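Side-chain contacts in imidazoleglycerol-phosphate dehydratase (Pyrococcus furiosus, PDB 5DNL), which catalyses the dehydration of imidazoleglycerol phosphate to 3-(imidazol-4-yl)-2-oxopropyl phosphate, the sixth step of histidine biosynthesis: residues Ile60-Gly63 with Glu64-Glu68; Gly113-Val116 with Ser117-Lys120. One frame throughout, in Å; residues are numbered along the deposited sequence.

How the contacts relate
Contact 1 lies in the latter part of helix 51-69, and contact 2, later in the chain, runs from the loop after strand 100-104 into the start of helix 116-130. Their centres are 20 Å apart, on opposite sides of the chain's centre, and their nearest atoms stay about 9 Å from each other. The two helices nevertheless pack together: L62 and L66 of contact 1 reach helix 116-130, while S117 and L118 of contact 2 reach helix 51-69. Both helices also supply manganese ligands, H52 and E56 from the first and E121 from the second. Residues 60-68 meet no other protein chain, whereas contact 2 also meets a second subunit.

Contact 1 of 2, residues Ile60-Gly63 with Glu64-Glu68; sequences ITLG and EALRE
I60 and E64 lie side by side one helical turn apart, the CG2 methyl of I60 set 3.7 Å from OE2 of E64. With CG anti to its own carbonyl carbon (chi1 -70°), E64 sets CG 3.2 Å from the O of I60, and the extended chain beyond brings the carboxylate alongside the I60 methyl. This partly exposed place suits a flexible acidic chain that can lay its methylenes on the helix. On another side of the turn L62 and L66 cross obliquely, with L62 CG and L66 CD1 4.0 Å apart; two branched leucines suit this buried place. L66 CG also sits against the O of L62, 3.3 Å away.

The backbone sets this spacing through four i-to-i+4 hydrogen bonds, from the N of E64, A65, L66 and R67 to the O of I60, T61, L62 and G63, the bond from L66 N to L62 O measuring 2.8 Å. T61 keeps its hydroxyl in the helix by bonding D57 O, which lets a polar residue be buried. A65 is small enough to lie close to V12 and I14 of strand 8-14, and the leucines fill the side toward F122, L126 and L130. R67, bent at its second and third torsions, gives NE to L130 O. Helix 51-69 thus lies between the sheet that holds strand 8-14 and helix 116-130, an alpha+beta layering consistent with the S5-like fold of the dehydratase family.

Contact 2 of 2, residues Gly113-Val116 with Ser117-Lys120; sequences GFAV and SLLK
The flat peptide group of A115, the N-cap of helix 116-130, offers its carbonyl to two backbone N-H groups of the first turn. L119 N lies nearly along the C=O axis of A115, 3.0 Å from its O, with an N-H...O angle of 171°. L118 N approaches the same oxygen in a bent, weak bond. The flat ring just before the cap, F114, turns from the helix start into a buried site among I26, M30, A144 and V148, and meets the ring of H145 with the planes at about 35°. The carbonyl after the cap, that of V116, is likewise met almost end-on by K120 N, at 2.8 Å. G113, whose positive phi suits a residue lacking CB, gives its O to R51.

V116 and K120 lie alongside one another. The lysine has CG anti to its carbonyl carbon (chi1 -74°) and is extended from there, so its methylenes run past CG1 of V116, with CE 3.6 Å from that methyl. A long aliphatic chain with a charged end suits this place, since NZ goes on to form a salt bridge with D109 of a second subunit. With an alanine here, D109 of the second subunit would probably lose this lysine as its mate and V116 CG1 would lose the chain beside it. S117, small and polar, is buried at the same subunit boundary, where its OG bonds N143 and E111 of the second subunit. L118 turns to R51, H52 and W55 of helix 51-69, and its CG rests 4.2 Å from CB of A115.

Contact 1 of 2, residues Ile60-Gly63 with Glu64-Glu68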
loop_
_atom_site.group_PDB
_atom_site.type_symbol
_atom_site.label_atom_id
_atom_site.label_comp_id
_atom_site.label_asym_id
_atom_site.label_seq_id
_atom_site.Cartn_x
_atom_site.Cartn_y
_atom_site.Cartn_z
ATOM N N ILE A 60 19.262 -42.781 -9.137
ATOM C CA ILE A 60 19.902 -43.130 -10.409
ATOM C C ILE A 60 19.875 -44.638 -10.629
ATOM O O ILE A 60 19.496 -45.079 -11.718
ATOM C CB ILE A 60 21.346 -42.623 -10.486
ATOM C CG1 ILE A 60 21.412 -41.077 -10.465
ATOM C CG2 ILE A 60 22.040 -43.166 -11.730
ATOM C CD1 ILE A 60 22.802 -40.501 -10.240
ATOM N N THR A 61 20.302 -45.391 -9.622
ATOM C CA THR A 61 20.463 -46.844 -9.787
ATOM C C THR A 61 19.091 -47.517 -9.927
ATOM O O THR A 61 18.911 -48.397 -10.771
ATOM C CB THR A 61 21.261 -47.443 -8.619
ATOM O OG1 THR A 61 22.464 -46.708 -8.431
ATOM C CG2 THR A 61 21.629 -48.919 -8.899
ATOM N N LEU A 62 18.118 -47.091 -9.130
ATOM C CA LEU A 62 16.744 -47.569 -9.257
ATOM C C LEU A 62 16.195 -47.247 -10.651
ATOM O O LEU A 62 15.550 -48.076 -11.292
ATOM C CB LEU A 62 15.853 -46.964 -8.171
ATOM C CG LEU A 62 14.354 -47.254 -8.220
ATOM C CD1 LEU A 62 14.062 -48.746 -8.147
ATOM C CD2 LEU A 62 13.637 -46.517 -7.103
ATOM N N GLY A 63 16.422 -46.024 -11.132
ATOM C CA GLY A 63 16.001 -45.668 -12.478
ATOM C C GLY A 63 16.605 -46.550 -13.558
ATOM O O GLY A 63 15.912 -46.970 -14.480
ATOM N N GLU A 64 17.901 -46.775 -13.454
ATOM C CA GLU A 64 18.601 -47.637 -14.409
ATOM C C GLU A 64 18.045 -49.050 -14.341
ATOM O O GLU A 64 17.860 -49.697 -15.378
ATOM C CB GLU A 64 20.087 -47.657 -14.099
ATOM C CG GLU A 64 20.803 -46.351 -14.404
ATOM C CD GLU A 64 22.275 -46.397 -14.002
ATOM O OE1 GLU A 64 22.704 -47.278 -13.214
ATOM O OE2 GLU A 64 23.018 -45.528 -14.459
ATOM N N ALA A 65 17.739 -49.510 -13.134
ATOM C CA ALA A 65 17.183 -50.867 -12.942
ATOM C C ALA A 65 15.807 -50.962 -13.558
ATOM O O ALA A 65 15.486 -51.943 -14.254
ATOM C CB ALA A 65 17.159 -51.268 -11.488
ATOM N N LEU A 66 14.975 -49.942 -13.358
ATOM C CA LEU A 66 13.661 -49.922 -13.981
ATOM C C LEU A 66 13.759 -49.883 -15.505
ATOM O O LEU A 66 12.991 -50.537 -16.185
ATOM C CB LEU A 66 12.836 -48.732 -13.485
ATOM C CG LEU A 66 12.394 -48.843 -12.033
ATOM C CD1 LEU A 66 12.059 -47.463 -11.476
ATOM C CD2 LEU A 66 11.179 -49.754 -11.891
ATOM N N ARG A 67 14.687 -49.100 -16.025
ATOM C CA ARG A 67 14.890 -48.995 -17.458
ATOM C C ARG A 67 15.311 -50.351 -18.057
ATOM O O ARG A 67 14.738 -50.774 -19.060
ATOM C CB ARG A 67 15.897 -47.889 -17.777
ATOM C CG ARG A 67 16.392 -47.838 -19.212
ATOM C CD ARG A 67 15.304 -47.658 -20.228
ATOM N NE ARG A 67 14.734 -46.312 -20.178
ATOM C CZ ARG A 67 13.964 -45.780 -21.120
ATOM N NH1 ARG A 67 13.538 -44.529 -20.990
ATOM N NH2 ARG A 67 13.595 -46.484 -22.187
ATOM N N GLU A 68 16.256 -51.019 -17.407
ATOM C CA GLU A 68 16.703 -52.350 -17.845
ATOM C C GLU A 68 15.547 -53.343 -17.856
ATOM O O GLU A 68 15.494 -54.176 -18.754
ATOM C CB GLU A 68 17.827 -52.832 -16.942
ATOM C CG GLU A 68 18.424 -54.184 -17.315
ATOM C CD GLU A 68 19.481 -54.607 -16.327
ATOM O OE1 GLU A 68 19.155 -54.759 -15.136
ATOM O OE2 GLU A 68 20.640 -54.776 -16.735
#

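Contact 2 of 2, residues Gly113-Val116 with Ser117-Lys120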
loop_
_atom_site.group_PDB
_atom_site.type_symbol
_atom_site.label_atom_id
_atom_site.label_comp_id
_atom_site.label_asym_id
_atom_site.label_seq_id
_atom_site.Cartn_x
_atom_site.Cartn_y
_atom_site.Cartn_z
ATOM N N GLY A 113 14.907 -35.977 9.316
ATOM C CA GLY A 113 15.142 -37.055 8.369
ATOM C C GLY A 113 14.472 -36.849 7.028
ATOM O O GLY A 113 14.838 -37.515 6.052
ATOM N N PHE A 114 13.469 -35.956 6.983
ATOM C CA PHE A 114 12.713 -35.660 5.782
ATOM C C PHE A 114 13.154 -34.281 5.331
ATOM O O PHE A 114 13.089 -33.309 6.083
ATOM C CB PHE A 114 11.208 -35.696 6.044
ATOM C CG PHE A 114 10.670 -37.090 6.249
ATOM C CD1 PHE A 114 10.641 -37.671 7.512
ATOM C CD2 PHE A 114 10.187 -37.822 5.175
ATOM C CE1 PHE A 114 10.137 -38.950 7.696
ATOM C CE2 PHE A 114 9.695 -39.102 5.349
ATOM C CZ PHE A 114 9.684 -39.665 6.600
ATOM N N ALA A 115 13.661 -34.213 4.123
ATOM C CA ALA A 115 14.128 -32.954 3.574
ATOM C C ALA A 115 13.783 -32.849 2.113
ATOM O O ALA A 115 13.937 -33.820 1.350
ATOM C CB ALA A 115 15.628 -32.839 3.755
ATOM N N VAL A 116 13.358 -31.662 1.700
ATOM C CA VAL A 116 13.064 -31.402 0.302
ATOM C C VAL A 116 14.317 -31.641 -0.550
ATOM O O VAL A 116 14.208 -32.191 -1.668
ATOM C CB VAL A 116 12.517 -29.958 0.110
ATOM C CG1 VAL A 116 12.361 -29.621 -1.365
ATOM C CG2 VAL A 116 11.187 -29.803 0.853
ATOM N N SER A 117 15.492 -31.230 -0.078
ATOM C CA SER A 117 16.755 -31.490 -0.809
ATOM C C SER A 117 16.884 -32.953 -1.207
ATOM O O SER A 117 17.169 -33.284 -2.357
ATOM C CB SER A 117 17.987 -31.101 0.024
ATOM O OG SER A 117 19.208 -31.682 -0.524
ATOM N N LEU A 118 16.648 -33.833 -0.252
ATOM C CA LEU A 118 16.842 -35.264 -0.467
ATOM C C LEU A 118 15.752 -35.830 -1.369
ATOM O O LEU A 118 16.042 -36.637 -2.270
ATOM C CB LEU A 118 16.892 -36.001 0.860
ATOM C CG LEU A 118 18.037 -35.620 1.797
ATOM C CD1 LEU A 118 17.952 -36.406 3.102
ATOM C CD2 LEU A 118 19.405 -35.812 1.168
ATOM N N LEU A 119 14.508 -35.399 -1.168
ATOM C CA LEU A 119 13.424 -35.813 -2.065
ATOM C C LEU A 119 13.708 -35.426 -3.495
ATOM O O LEU A 119 13.629 -36.247 -4.415
ATOM C CB LEU A 119 12.080 -35.247 -1.629
ATOM C CG LEU A 119 10.926 -35.489 -2.595
ATOM C CD1 LEU A 119 10.597 -36.970 -2.720
ATOM C CD2 LEU A 119 9.709 -34.710 -2.115
ATOM N N LYS A 120 14.070 -34.159 -3.686
ATOM C CA LYS A 120 14.337 -33.644 -5.037
ATOM C C LYS A 120 15.498 -34.383 -5.690
ATOM O O LYS A 120 15.451 -34.686 -6.890
ATOM C CB LYS A 120 14.617 -32.140 -5.045
ATOM C CG LYS A 120 13.386 -31.288 -4.843
ATOM C CD LYS A 120 13.740 -29.809 -4.933
ATOM C CE LYS A 120 12.512 -28.926 -4.906
ATOM N NZ LYS A 120 12.921 -27.495 -4.919
#